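Histone deacetylase complex subunit SAP18 (Mus musculus, PDB 4A6Q) acts as a transcriptional corepressor that enhances SIN3-HDAC1-mediated repression and serves as an auxiliary component of the exon junction complex deposited on spliced mRNAs. Local coordinates at residues A64-L69 against F87-V92; P99-K104 against G130-I135; F33-N36 against H40-M43; D44-S47 against V51-S54; K104-T109 against D118-Q123. One frame throughout, in Å; residues are numbered along the deposited sequence. Where two conformers were deposited one is given.

Contact 1 (A64-L69 against F87-V92)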
# COMPACT_ATOMS: atom_id res chain seq x y z
N ALA A 64 0.47 4.24 -8.88
CA ALA A 64 0.24 5.15 -7.76
C ALA A 64 1.42 5.05 -6.76
O ALA A 64 1.82 3.95 -6.38
CB ALA A 64 -1.05 4.82 -7.07
N THR A 65 1.90 6.20 -6.30
CA THR A 65 3.01 6.26 -5.31
C THR A 65 2.48 6.52 -3.91
O THR A 65 1.35 7.01 -3.73
CB THR A 65 4.01 7.36 -5.62
OG1 THR A 65 3.36 8.64 -5.50
CG2 THR A 65 4.54 7.20 -7.06
N LEU A 66 3.30 6.19 -2.92
CA LEU A 66 2.86 6.47 -1.56
C LEU A 66 2.52 7.96 -1.34
O LEU A 66 1.53 8.29 -0.65
CB LEU A 66 3.91 6.01 -0.53
CG LEU A 66 4.23 4.53 -0.57
CD1 LEU A 66 5.07 4.18 0.63
CD2 LEU A 66 2.98 3.64 -0.65
N LYS A 67 3.32 8.87 -1.90
CA LYS A 67 3.06 10.31 -1.76
C LYS A 67 1.76 10.75 -2.41
O LYS A 67 1.00 11.57 -1.88
CB LYS A 67 4.20 11.14 -2.36
CG LYS A 67 5.26 11.64 -1.40
CD LYS A 67 4.74 12.31 -0.12
CE LYS A 67 5.92 12.84 0.69
NZ LYS A 67 5.55 13.61 1.92
N GLU A 68 1.46 10.17 -3.57
CA GLU A 68 0.21 10.48 -4.24
C GLU A 68 -0.96 10.08 -3.36
O GLU A 68 -1.98 10.78 -3.27
CB GLU A 68 0.15 9.71 -5.58
CG GLU A 68 -1.07 9.95 -6.40
CD GLU A 68 -1.03 9.28 -7.77
OE1 GLU A 68 -0.08 8.51 -8.04
OE2 GLU A 68 -1.92 9.62 -8.59
N LEU A 69 -0.85 8.90 -2.74
CA LEU A 69 -1.93 8.44 -1.90
C LEU A 69 -2.07 9.21 -0.61
O LEU A 69 -3.18 9.46 -0.16
CB LEU A 69 -1.78 6.93 -1.64
CG LEU A 69 -1.83 6.12 -2.95
CD1 LEU A 69 -1.47 4.67 -2.66
CD2 LEU A 69 -3.25 6.20 -3.59
N PHE A 87 3.08 8.38 7.98
CA PHE A 87 2.14 7.45 7.36
C PHE A 87 2.82 6.12 7.08
O PHE A 87 3.73 6.06 6.26
CB PHE A 87 1.67 8.04 6.03
CG PHE A 87 0.95 9.35 6.17
CD1 PHE A 87 1.67 10.55 6.29
CD2 PHE A 87 -0.45 9.40 6.15
CE1 PHE A 87 0.99 11.77 6.39
CE2 PHE A 87 -1.12 10.61 6.25
CZ PHE A 87 -0.39 11.80 6.38
N ASN A 88 2.39 5.06 7.76
CA ASN A 88 3.00 3.76 7.58
C ASN A 88 2.08 2.87 6.76
O ASN A 88 0.96 2.60 7.18
CB ASN A 88 3.22 3.11 8.95
CG ASN A 88 4.13 1.91 8.89
OD1 ASN A 88 3.77 0.84 8.39
ND2 ASN A 88 5.32 2.06 9.46
N PHE A 89 2.53 2.47 5.58
CA PHE A 89 1.66 1.71 4.65
C PHE A 89 1.91 0.20 4.73
O PHE A 89 3.08 -0.25 4.77
CB PHE A 89 1.97 2.10 3.20
CG PHE A 89 1.46 3.45 2.78
CD1 PHE A 89 2.09 4.61 3.19
CD2 PHE A 89 0.36 3.53 1.92
CE1 PHE A 89 1.63 5.87 2.74
CE2 PHE A 89 -0.09 4.79 1.47
CZ PHE A 89 0.54 5.94 1.90
N ALA A 90 0.83 -0.57 4.63
CA ALA A 90 0.91 -2.02 4.55
C ALA A 90 -0.12 -2.51 3.56
O ALA A 90 -1.17 -1.89 3.42
CB ALA A 90 0.66 -2.65 5.90
N ILE A 91 0.16 -3.63 2.89
CA ILE A 91 -0.84 -4.28 2.02
C ILE A 91 -1.44 -5.44 2.77
O ILE A 91 -0.73 -6.23 3.41
CB ILE A 91 -0.17 -4.77 0.74
CG1 ILE A 91 0.25 -3.58 -0.13
CG2 ILE A 91 -1.19 -5.59 -0.06
CD1 ILE A 91 1.22 -3.96 -1.30
N VAL A 92 -2.77 -5.48 2.80
CA VAL A 92 -3.53 -6.56 3.42
C VAL A 92 -4.07 -7.43 2.30
O VAL A 92 -4.77 -6.94 1.42
CB VAL A 92 -4.69 -5.98 4.27
CG1 VAL A 92 -5.54 -7.12 4.88
CG2 VAL A 92 -4.13 -5.03 5.37

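Contact 2 (P99-K104 against G130-I135)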
# COMPACT_ATOMS: atom_id res chain seq x y z
N PRO A 99 -7.77 -19.47 6.44
CA PRO A 99 -8.80 -18.44 6.22
C PRO A 99 -8.38 -17.01 6.59
O PRO A 99 -7.53 -16.82 7.48
CB PRO A 99 -9.95 -18.89 7.11
CG PRO A 99 -9.77 -20.40 7.20
CD PRO A 99 -8.31 -20.69 7.09
N GLY A 100 -8.93 -16.03 5.87
CA GLY A 100 -8.70 -14.63 6.19
C GLY A 100 -7.57 -13.98 5.43
O GLY A 100 -7.32 -14.32 4.26
N TYR A 101 -6.90 -13.03 6.10
CA TYR A 101 -5.99 -12.09 5.44
C TYR A 101 -4.64 -12.10 6.14
O TYR A 101 -4.52 -12.62 7.26
CB TYR A 101 -6.58 -10.67 5.38
CG TYR A 101 -7.62 -10.57 4.27
CD1 TYR A 101 -8.91 -11.02 4.47
CD2 TYR A 101 -7.27 -10.07 3.03
CE1 TYR A 101 -9.86 -10.96 3.41
CE2 TYR A 101 -8.20 -10.01 1.97
CZ TYR A 101 -9.47 -10.47 2.19
OH TYR A 101 -10.37 -10.41 1.14
N ARG A 102 -3.64 -11.60 5.43
CA ARG A 102 -2.26 -11.44 5.91
C ARG A 102 -1.85 -10.02 5.65
O ARG A 102 -2.47 -9.33 4.85
CB ARG A 102 -1.30 -12.33 5.12
CG ARG A 102 -1.55 -13.82 5.26
CD ARG A 102 -0.54 -14.58 4.42
NE ARG A 102 0.82 -14.25 4.84
CZ ARG A 102 1.42 -14.83 5.87
NH1 ARG A 102 0.80 -15.79 6.54
NH2 ARG A 102 2.65 -14.47 6.23
N VAL A 103 -0.76 -9.57 6.27
CA VAL A 103 -0.34 -8.20 6.09
C VAL A 103 1.17 -8.08 5.90
O VAL A 103 1.95 -8.83 6.52
CB VAL A 103 -0.83 -7.32 7.28
CG1 VAL A 103 -0.28 -7.84 8.63
CG2 VAL A 103 -0.53 -5.83 7.10
N LYS A 104 1.56 -7.17 5.02
CA LYS A 104 2.96 -6.91 4.73
C LYS A 104 3.19 -5.41 4.75
O LYS A 104 2.59 -4.66 3.94
CB LYS A 104 3.30 -7.47 3.35
CG LYS A 104 4.57 -6.92 2.73
CD LYS A 104 5.77 -7.41 3.45
CE LYS A 104 7.03 -7.15 2.60
NZ LYS A 104 8.28 -7.31 3.38
N GLY A 130 -8.03 -6.37 -5.31
CA GLY A 130 -8.58 -7.35 -4.40
C GLY A 130 -7.88 -7.19 -3.06
O GLY A 130 -8.44 -7.57 -2.02
N ASP A 131 -6.65 -6.70 -3.11
CA ASP A 131 -5.94 -6.42 -1.85
C ASP A 131 -6.47 -5.13 -1.26
O ASP A 131 -6.98 -4.27 -1.98
CB ASP A 131 -4.45 -6.21 -2.07
CG ASP A 131 -3.71 -7.42 -2.62
OD1 ASP A 131 -4.25 -8.57 -2.58
OD2 ASP A 131 -2.55 -7.24 -3.07
N TYR A 132 -6.25 -4.94 0.04
CA TYR A 132 -6.56 -3.66 0.71
C TYR A 132 -5.28 -2.94 1.08
O TYR A 132 -4.20 -3.56 1.21
CB TYR A 132 -7.38 -3.89 1.99
CG TYR A 132 -8.55 -4.82 1.80
CD1 TYR A 132 -9.53 -4.54 0.87
CD2 TYR A 132 -8.69 -5.96 2.58
CE1 TYR A 132 -10.62 -5.39 0.68
CE2 TYR A 132 -9.77 -6.80 2.40
CZ TYR A 132 -10.73 -6.50 1.46
OH TYR A 132 -11.83 -7.34 1.27
N LEU A 133 -5.37 -1.61 1.21
CA LEU A 133 -4.23 -0.84 1.73
C LEU A 133 -4.53 -0.36 3.13
O LEU A 133 -5.62 0.14 3.39
CB LEU A 133 -3.99 0.36 0.82
CG LEU A 133 -2.65 1.06 0.93
CD1 LEU A 133 -1.50 0.14 0.45
CD2 LEU A 133 -2.73 2.32 0.05
N ASP A 134 -3.59 -0.54 4.06
CA ASP A 134 -3.83 -0.11 5.45
C ASP A 134 -2.79 0.94 5.78
O ASP A 134 -1.60 0.73 5.56
CB ASP A 134 -3.66 -1.31 6.40
CG ASP A 134 -4.32 -1.08 7.74
OD1 ASP A 134 -5.54 -0.94 7.78
OD2 ASP A 134 -3.63 -1.10 8.78
N ILE A 135 -3.22 2.08 6.31
CA ILE A 135 -2.27 3.15 6.63
C ILE A 135 -2.39 3.50 8.10
O ILE A 135 -3.44 3.94 8.55
CB ILE A 135 -2.52 4.41 5.78
CG1 ILE A 135 -2.63 4.05 4.30
CG2 ILE A 135 -1.42 5.46 6.06
CD1 ILE A 135 -2.99 5.27 3.45

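Contact 3 (F33-N36 against H40-M43). With IPA (isopropyl alcohol), chain B.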
# COMPACT_ATOMS: atom_id res chain seq x y z
N PHE A 33 -7.82 1.58 4.38
CA PHE A 33 -8.24 1.62 5.75
C PHE A 33 -7.17 2.36 6.51
O PHE A 33 -6.00 2.30 6.11
CB PHE A 33 -8.41 0.19 6.26
CG PHE A 33 -9.46 -0.58 5.49
CD1 PHE A 33 -9.14 -1.28 4.34
CD2 PHE A 33 -10.79 -0.56 5.90
CE1 PHE A 33 -10.10 -1.95 3.62
CE2 PHE A 33 -11.76 -1.25 5.19
CZ PHE A 33 -11.42 -1.92 4.02
N THR A 34 -7.57 3.07 7.54
CA THR A 34 -6.61 3.90 8.28
C THR A 34 -6.77 3.70 9.78
O THR A 34 -7.84 3.34 10.27
CB THR A 34 -6.73 5.44 7.95
OG1 THR A 34 -8.06 5.90 8.24
CG2 THR A 34 -6.44 5.72 6.46
N THR A 35 -5.68 3.92 10.51
CA THR A 35 -5.75 3.93 11.97
C THR A 35 -5.09 5.17 12.53
O THR A 35 -4.30 5.82 11.85
CB THR A 35 -5.03 2.71 12.62
OG1 THR A 35 -3.60 2.87 12.47
CG2 THR A 35 -5.45 1.41 12.00
N ASN A 36 -5.44 5.48 13.78
CA ASN A 36 -4.72 6.52 14.54
C ASN A 36 -4.28 6.08 15.93
O ASN A 36 -4.03 6.92 16.79
CB ASN A 36 -5.51 7.84 14.57
CG ASN A 36 -6.86 7.72 15.28
OD1 ASN A 36 -7.22 6.67 15.81
ND2 ASN A 36 -7.60 8.82 15.30
N HIS A 40 -1.03 -0.93 12.73
CA HIS A 40 -1.94 -1.40 11.70
C HIS A 40 -3.16 -2.09 12.30
O HIS A 40 -3.14 -2.57 13.44
CB HIS A 40 -1.22 -2.30 10.69
CG HIS A 40 -0.33 -1.53 9.79
ND1 HIS A 40 -0.83 -0.69 8.81
CD2 HIS A 40 1.02 -1.36 9.76
CE1 HIS A 40 0.17 -0.09 8.20
NE2 HIS A 40 1.30 -0.45 8.78
N HIS A 41 -4.23 -2.14 11.53
CA HIS A 41 -5.33 -2.99 11.87
C HIS A 41 -4.81 -4.43 12.05
O HIS A 41 -3.89 -4.87 11.36
CB HIS A 41 -6.40 -3.00 10.76
CG HIS A 41 -7.26 -1.77 10.73
ND1 HIS A 41 -7.13 -0.79 9.77
CD2 HIS A 41 -8.30 -1.38 11.52
CE1 HIS A 41 -8.03 0.16 9.98
NE2 HIS A 41 -8.73 -0.17 11.05
N ARG A 42 -5.42 -5.13 12.99
CA ARG A 42 -5.11 -6.54 13.19
C ARG A 42 -5.82 -7.39 12.15
O ARG A 42 -6.86 -6.99 11.62
CB ARG A 42 -5.54 -6.96 14.59
CG ARG A 42 -4.74 -6.24 15.66
CD ARG A 42 -5.13 -6.74 17.04
NE ARG A 42 -6.58 -6.85 17.06
CZ ARG A 42 -7.41 -5.82 17.14
NH1 ARG A 42 -6.94 -4.59 17.30
NH2 ARG A 42 -8.71 -6.03 17.11
N MSE A 43 -5.28 -8.57 11.85
CA MSE A 43 -5.90 -9.42 10.82
C MSE A 43 -7.26 -9.97 11.24
O MSE A 43 -8.10 -10.27 10.38
CB MSE A 43 -4.94 -10.52 10.36
CG MSE A 43 -3.69 -9.98 9.70
SE MSE A 43 -4.22 -8.98 8.16
CE MSE A 43 -4.15 -7.20 8.92
C1 IPA B . -7.46 8.69 10.39
C2 IPA B . -8.30 7.85 11.35
C3 IPA B . -9.75 8.28 11.22
O2 IPA B . -8.20 6.48 11.02
O HOH W 1 -10.75 2.02 11.61

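Contact 4 (D44-S47 against V51-S54)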
# COMPACT_ATOMS: atom_id res chain seq x y z
N ASP A 44 -7.51 -10.04 12.55
CA ASP A 44 -8.85 -10.40 13.02
C ASP A 44 -9.91 -9.38 12.61
O ASP A 44 -11.10 -9.69 12.58
CB ASP A 44 -8.87 -10.69 14.54
CG ASP A 44 -8.24 -9.59 15.37
OD1 ASP A 44 -6.99 -9.58 15.49
OD2 ASP A 44 -8.97 -8.74 15.92
N GLU A 45 -9.49 -8.17 12.26
CA GLU A 45 -10.44 -7.14 11.82
C GLU A 45 -10.80 -7.33 10.34
O GLU A 45 -11.66 -6.62 9.83
CB GLU A 45 -9.89 -5.72 12.07
CG GLU A 45 -9.63 -5.36 13.55
CD GLU A 45 -9.16 -3.93 13.77
OE1 GLU A 45 -10.01 -3.01 13.75
OE2 GLU A 45 -7.93 -3.71 13.94
N PHE A 46 -10.12 -8.26 9.66
CA PHE A 46 -10.42 -8.58 8.26
C PHE A 46 -10.97 -10.00 8.08
O PHE A 46 -11.10 -10.51 6.95
CB PHE A 46 -9.17 -8.36 7.38
CG PHE A 46 -8.81 -6.92 7.20
CD1 PHE A 46 -9.37 -6.19 6.16
CD2 PHE A 46 -7.91 -6.28 8.05
CE1 PHE A 46 -9.06 -4.88 5.98
CE2 PHE A 46 -7.61 -4.97 7.87
CZ PHE A 46 -8.18 -4.26 6.84
N SER A 47 -11.33 -10.64 9.19
CA SER A 47 -11.75 -12.03 9.16
C SER A 47 -13.27 -12.19 9.04
O SER A 47 -14.02 -11.23 9.21
CB SER A 47 -11.30 -12.72 10.44
OG SER A 47 -11.99 -12.17 11.55
N VAL A 51 -14.67 -6.22 7.19
CA VAL A 51 -13.59 -5.24 7.10
C VAL A 51 -13.90 -4.17 8.15
O VAL A 51 -15.04 -4.10 8.62
CB VAL A 51 -13.52 -4.59 5.70
CG1 VAL A 51 -13.17 -5.64 4.63
CG2 VAL A 51 -14.84 -3.92 5.36
N PRO A 52 -12.91 -3.35 8.53
CA PRO A 52 -13.19 -2.20 9.41
C PRO A 52 -14.34 -1.34 8.87
O PRO A 52 -14.53 -1.23 7.67
CB PRO A 52 -11.88 -1.43 9.40
CG PRO A 52 -10.82 -2.51 9.19
CD PRO A 52 -11.46 -3.47 8.21
N SER A 53 -15.13 -0.76 9.78
CA SER A 53 -16.34 -0.03 9.42
C SER A 53 -16.07 1.39 8.94
O SER A 53 -17.02 2.13 8.67
CB SER A 53 -17.30 -0.01 10.62
OG SER A 53 -17.78 -1.32 10.95
N SER A 54 -14.81 1.79 8.85
CA SER A 54 -14.43 3.04 8.20
C SER A 54 -13.43 2.74 7.09
O SER A 54 -12.54 1.93 7.29
CB SER A 54 -13.78 4.03 9.17
OG SER A 54 -14.65 4.32 10.26

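Contact 5 (K104-T109 against D118-Q123)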
# COMPACT_ATOMS: atom_id res chain seq x y z
N LYS A 104 1.56 -7.17 5.02
CA LYS A 104 2.96 -6.91 4.73
C LYS A 104 3.19 -5.41 4.75
O LYS A 104 2.59 -4.66 3.94
CB LYS A 104 3.30 -7.47 3.35
CG LYS A 104 4.57 -6.92 2.73
CD LYS A 104 5.77 -7.41 3.45
CE LYS A 104 7.03 -7.15 2.60
NZ LYS A 104 8.28 -7.31 3.38
N GLU A 105 4.02 -4.94 5.67
CA GLU A 105 4.39 -3.53 5.69
C GLU A 105 5.26 -3.23 4.49
O GLU A 105 6.19 -3.99 4.18
CB GLU A 105 5.17 -3.22 6.98
CG GLU A 105 5.52 -1.73 7.13
CD GLU A 105 6.86 -1.35 6.51
OE1 GLU A 105 7.65 -2.24 6.14
OE2 GLU A 105 7.15 -0.13 6.41
N ILE A 106 4.99 -2.11 3.80
CA ILE A 106 5.75 -1.80 2.59
C ILE A 106 6.64 -0.54 2.66
O ILE A 106 7.71 -0.51 2.06
CB ILE A 106 4.87 -1.71 1.29
CG1 ILE A 106 3.74 -0.69 1.44
CG2 ILE A 106 4.27 -3.09 0.97
CD1 ILE A 106 2.98 -0.40 0.10
N GLY A 107 6.23 0.46 3.40
CA GLY A 107 6.98 1.72 3.37
C GLY A 107 6.27 2.82 4.09
O GLY A 107 5.15 2.66 4.57
N SER A 108 6.92 4.00 4.20
CA SER A 108 6.30 5.10 4.93
C SER A 108 6.67 6.43 4.32
O SER A 108 7.65 6.55 3.57
CB SER A 108 6.69 5.12 6.41
OG SER A 108 8.08 5.28 6.55
N THR A 109 5.85 7.41 4.63
CA THR A 109 6.10 8.79 4.20
C THR A 109 5.83 9.72 5.39
O THR A 109 5.29 9.31 6.42
CB THR A 109 5.16 9.22 3.08
OG1 THR A 109 3.82 9.17 3.54
CG2 THR A 109 5.31 8.39 1.82
N ASP A 118 8.95 7.73 -1.00
CA ASP A 118 7.92 8.61 -1.56
C ASP A 118 7.42 8.15 -2.93
O ASP A 118 6.22 8.29 -3.24
CB ASP A 118 8.45 10.03 -1.70
CG ASP A 118 8.64 10.72 -0.38
OD1 ASP A 118 8.34 10.13 0.67
OD2 ASP A 118 9.07 11.89 -0.44
N SER A 119 8.33 7.63 -3.74
CA SER A 119 7.99 7.22 -5.10
C SER A 119 7.71 5.72 -5.22
O SER A 119 7.60 5.18 -6.34
CB SER A 119 9.13 7.57 -6.06
OG SER A 119 10.27 6.78 -5.77
N MSE A 120 7.63 5.03 -4.10
CA MSE A 120 7.27 3.64 -4.12
C MSE A 120 5.86 3.42 -4.65
O MSE A 120 4.90 4.04 -4.17
CB MSE A 120 7.40 3.04 -2.72
CG MSE A 120 6.92 1.60 -2.66
SE MSE A 120 7.06 0.91 -0.88
CE MSE A 120 8.96 0.82 -0.77
N THR A 121 5.71 2.52 -5.62
CA THR A 121 4.43 2.32 -6.26
C THR A 121 3.75 1.04 -5.83
O THR A 121 4.37 0.08 -5.35
CB THR A 121 4.60 2.18 -7.79
OG1 THR A 121 5.43 1.08 -8.06
CG2 THR A 121 5.21 3.45 -8.39
N LEU A 122 2.43 1.02 -6.01
CA LEU A 122 1.69 -0.22 -5.79
C LEU A 122 2.27 -1.39 -6.59
O LEU A 122 2.48 -2.49 -6.04
CB LEU A 122 0.21 -0.03 -6.13
CG LEU A 122 -0.56 1.00 -5.29
CD1 LEU A 122 -1.94 1.17 -5.89
CD2 LEU A 122 -0.69 0.62 -3.82
N GLN A 123 2.56 -1.17 -7.86
CA GLN A 123 3.08 -2.28 -8.67
C GLN A 123 4.44 -2.83 -8.21
O GLN A 123 4.69 -4.04 -8.29
CB GLN A 123 3.08 -1.93 -10.16
CG GLN A 123 4.03 -0.79 -10.50
CD GLN A 123 3.91 -0.28 -11.90
OE1 GLN A 123 3.04 -0.74 -12.67
NE2 GLN A 123 4.75 0.69 -12.25
O HOH W 2 9.41 8.11 2.28

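Contact 1 (A64-L69 against F87-V92)
A hydrogen bond of 3.1 Å from Glu68 N to Thr65 OG1 caps the helix whose first turn sets Leu66 and Leu69 against Phe89. At 157° it is fairly straight, and the hydroxyl of Thr65 serves as the N-cap acceptor; the backbone of Thr65 is used too, since Leu69 N donates to Thr65 O. The contact itself is apolar. Leu66 lies across the Phe89 ring: its CD2 methyl stands 3.7 Å from the ring centroid, 14° off the normal, a CH-pi approach over one face that leans toward the CD2 side of the ring. With CG of Leu66 anti to the carbonyl carbon (chi1 -60°), the second methyl, CD1, is carried alongside Phe89 CD1 at 4.0 Å, and CB follows near CE1. The far end of the ring slips under the helix backbone, where Phe89 CZ lies 3.6 Å from Leu66 O. Leu69 comes from another direction, its CB meeting Phe89 CE2 at 4.1 Å near the ring plane. Leu133 and Ile135 of the neighbouring strand 132-138 also pack on Phe89, which thus lies in the core between helix 66-76 and the sheet of this ubiquitin-like domain. The chemistry divides the work: polar bonds fix the start of the helix, while dispersion and CH-pi contacts, buried on both sides, hold it to strand 86-94, next to the middle strand of the sheet.

Contact 2 (P99-K104 against G130-I135)
On the face of the ubiquitin-like sheet turned away from helix 66-76, Tyr101 at the start of the edge strand 101-110 reaches Tyr132 at the start of strand 132-138. Strand 86-94 runs between the two and pairs with both, so the tyrosines meet above it rather than through their own backbones. The rings are inclined by 35°, with centroids 5.2 Å apart, an oblique pairing. Tyr132 brings its CE2 corner over one face of the Tyr101 ring, with Tyr132 CE2 at 3.6 Å from Tyr101 CE2 and 3.7 Å from Tyr101 CZ. The side chains cross at about a right angle, yet their outer ends converge, leaving Tyr101 OH 3.4 Å from Tyr132 OH. A chi1 of -77° turns the ring of Tyr101 away from its own carbonyl carbon and lifts it off its strand toward Tyr132. Loop residues complete the cluster: Phe46 packs on both tyrosines, Met43 touches Tyr101, and Phe33 meets the Tyr132 ring edge-to-face. With an alanine at Tyr101, the CE2 corner of Tyr132 would probably lose its aromatic cover and that ring would be less firmly fixed on this side. The pair forms an aromatic contact reaching over strand 86-94 on the helix-free face of a beta-grasp sheet, from the edge strand to the middle one.

Contact 3 (F33-N36 against H40-M43)
In His41 a chi1 of -76° lays the imidazole beside its own backbone N and swings it back to strand 28-35, and Thr35, with chi1 71°, directs CG2 at that ring while OG1 turns to Arg39 O. The methyl sits squarely over one face: Thr35 CG2 is 3.6 Å from the His41 ring centroid and 14° off its normal, a CH-pi contact. His41 CE1 is the corner that goes deepest, passing 3.7 Å from Phe33 CB and 3.2 Å from Thr34 O, both approached obliquely. His41 ND1 bonds to Asp134 OD1, and a water lying in the ring plane is 3.0 Å from His41 NE2, with a weak, long bond onward to Thr34 O. The other carboxylate oxygen of Asp134 takes His40 ND1, while His40 NE2 pairs with Asn88 OD1, so one acidic group holds two consecutive histidines. Such a carboxylate between them would tend to stabilise positive charge on the imidazoles. A leucine in place of His41 would probably leave Asp134 OD1 without this partner and deprive the Thr35 methyl of its aromatic face. On the opposite face of the strand from Thr35, Thr34 OG1 is hydrogen-bonded at 2.8 Å to O2 of an isopropanol that probably came from the crystallisation liquor. These contacts fasten the long connection between the first two strands of a ubiquitin-like sheet across the face remote from the helix.

Contact 4 (D44-S47 against V51-S54)
Pro52 and Phe46 make the tight part of this contact. The two side chains cross at about a right angle, and the proline presses one corner on the phenyl ring: Pro52 CD lies 3.8 Å from the Phe46 ring centroid, 24° off the normal, in a CH-pi contact displaced toward the CE1 and CZ edge. Pro52 CD is 3.6 Å from Phe46 CE1, and Pro52 CG follows at 3.9 Å from Phe46 CZ. Pro52 CD also lies 3.5 Å from Glu45 O. Phe46, with chi1 -71°, drops its ring beneath the loop; Tyr132 meets that ring on the side away from Pro52, at its CE1 rim, the planes nearly parallel, and Phe33 meets it edge-to-face. Packing slackens on moving outward. Val51 CG1 approaches Phe46 CD1 obliquely at 4.1 Å, and Glu45 CB comes no nearer than 4.4 Å to Pro52 CG. There the polar groups turn to their own neighbours: Ser47 OG donates to Asp44 O over 2.8 Å, tilted 34° from the carbonyl plane, Glu45 OE2 accepts from Arg42 N, and exposed Asp44 forms a salt bridge with Arg42. Proline on phenylalanine thus closes a compact turn-back within the long connection between the first two strands, the loop that lies over part of the helix-free face of the beta-grasp sheet in this protein.

Contact 5 (K104-T109 against D118-Q123)
This is a largely buried packing contact between the edge strand 101-110 and the irregular chain that returns past it at 118-123, on the flank where helix 66-76 also lies. Met120, present as selenomethionine, does most of the touching. It extends from its backbone with CG anti to N (chi1 175°) and then bends at the selenium (chi3 -70°), which brings the end of the chain against the strand backbone: Met120 SE lies 3.3 Å from Ile106 O, and Met120 CE is 3.4 Å from the same oxygen. Met120 SE also packs 4.0 Å from Ile106 CB and 4.3 Å from Gly107 CA. A beta carbon on Gly107 would point toward Met120 and sit tight against its SE, so the missing side chain makes the room that Met120 occupies. Ile106 and Gly107 together face Phe89 of strand 86-94 and form a classic beta bulge, with Ile106 N and Gly107 O both bonded to the Phe89 backbone. The bulge thus lies in the edge strand of the ubiquitin-like sheet where Met120 covers it. Farther along, Thr109 and Asp118 meet loosely, Thr109 CG2 being 3.7 Å from Asp118 OD1. A water joins the two chains here, donating to Ser108 O at 2.7 Å and to Asp118 OD1 at 2.8 Å. Asp118 OD2 accepts from Gly115 N, and the backbone of Asp118 bonds with that of Lys67 in the helix.

In the fold
Contacts 3 and 4 come first and follow directly on one another: contact 3 folds the start of the connection to strand 56-60 back on the end of strand 28-35, and contact 4 closes a turn inside that connection. Contact 1 then spans the helix and its exit, joining the start of helix 66-76 to strand 86-94. Contact 2 closes the longest loop, from strand 101-110 to strand 132-138, and contact 5 falls wholly within it; the two share Lys104. None of the loops cross. Contacts 1 and 5 adjoin on the helix side of the sheet, linked by backbone pairing of Phe89 with the bulge. Contacts 2, 3 and 4 gather on the other face, where Asp134, Tyr132 and Tyr101 meet the covering loop.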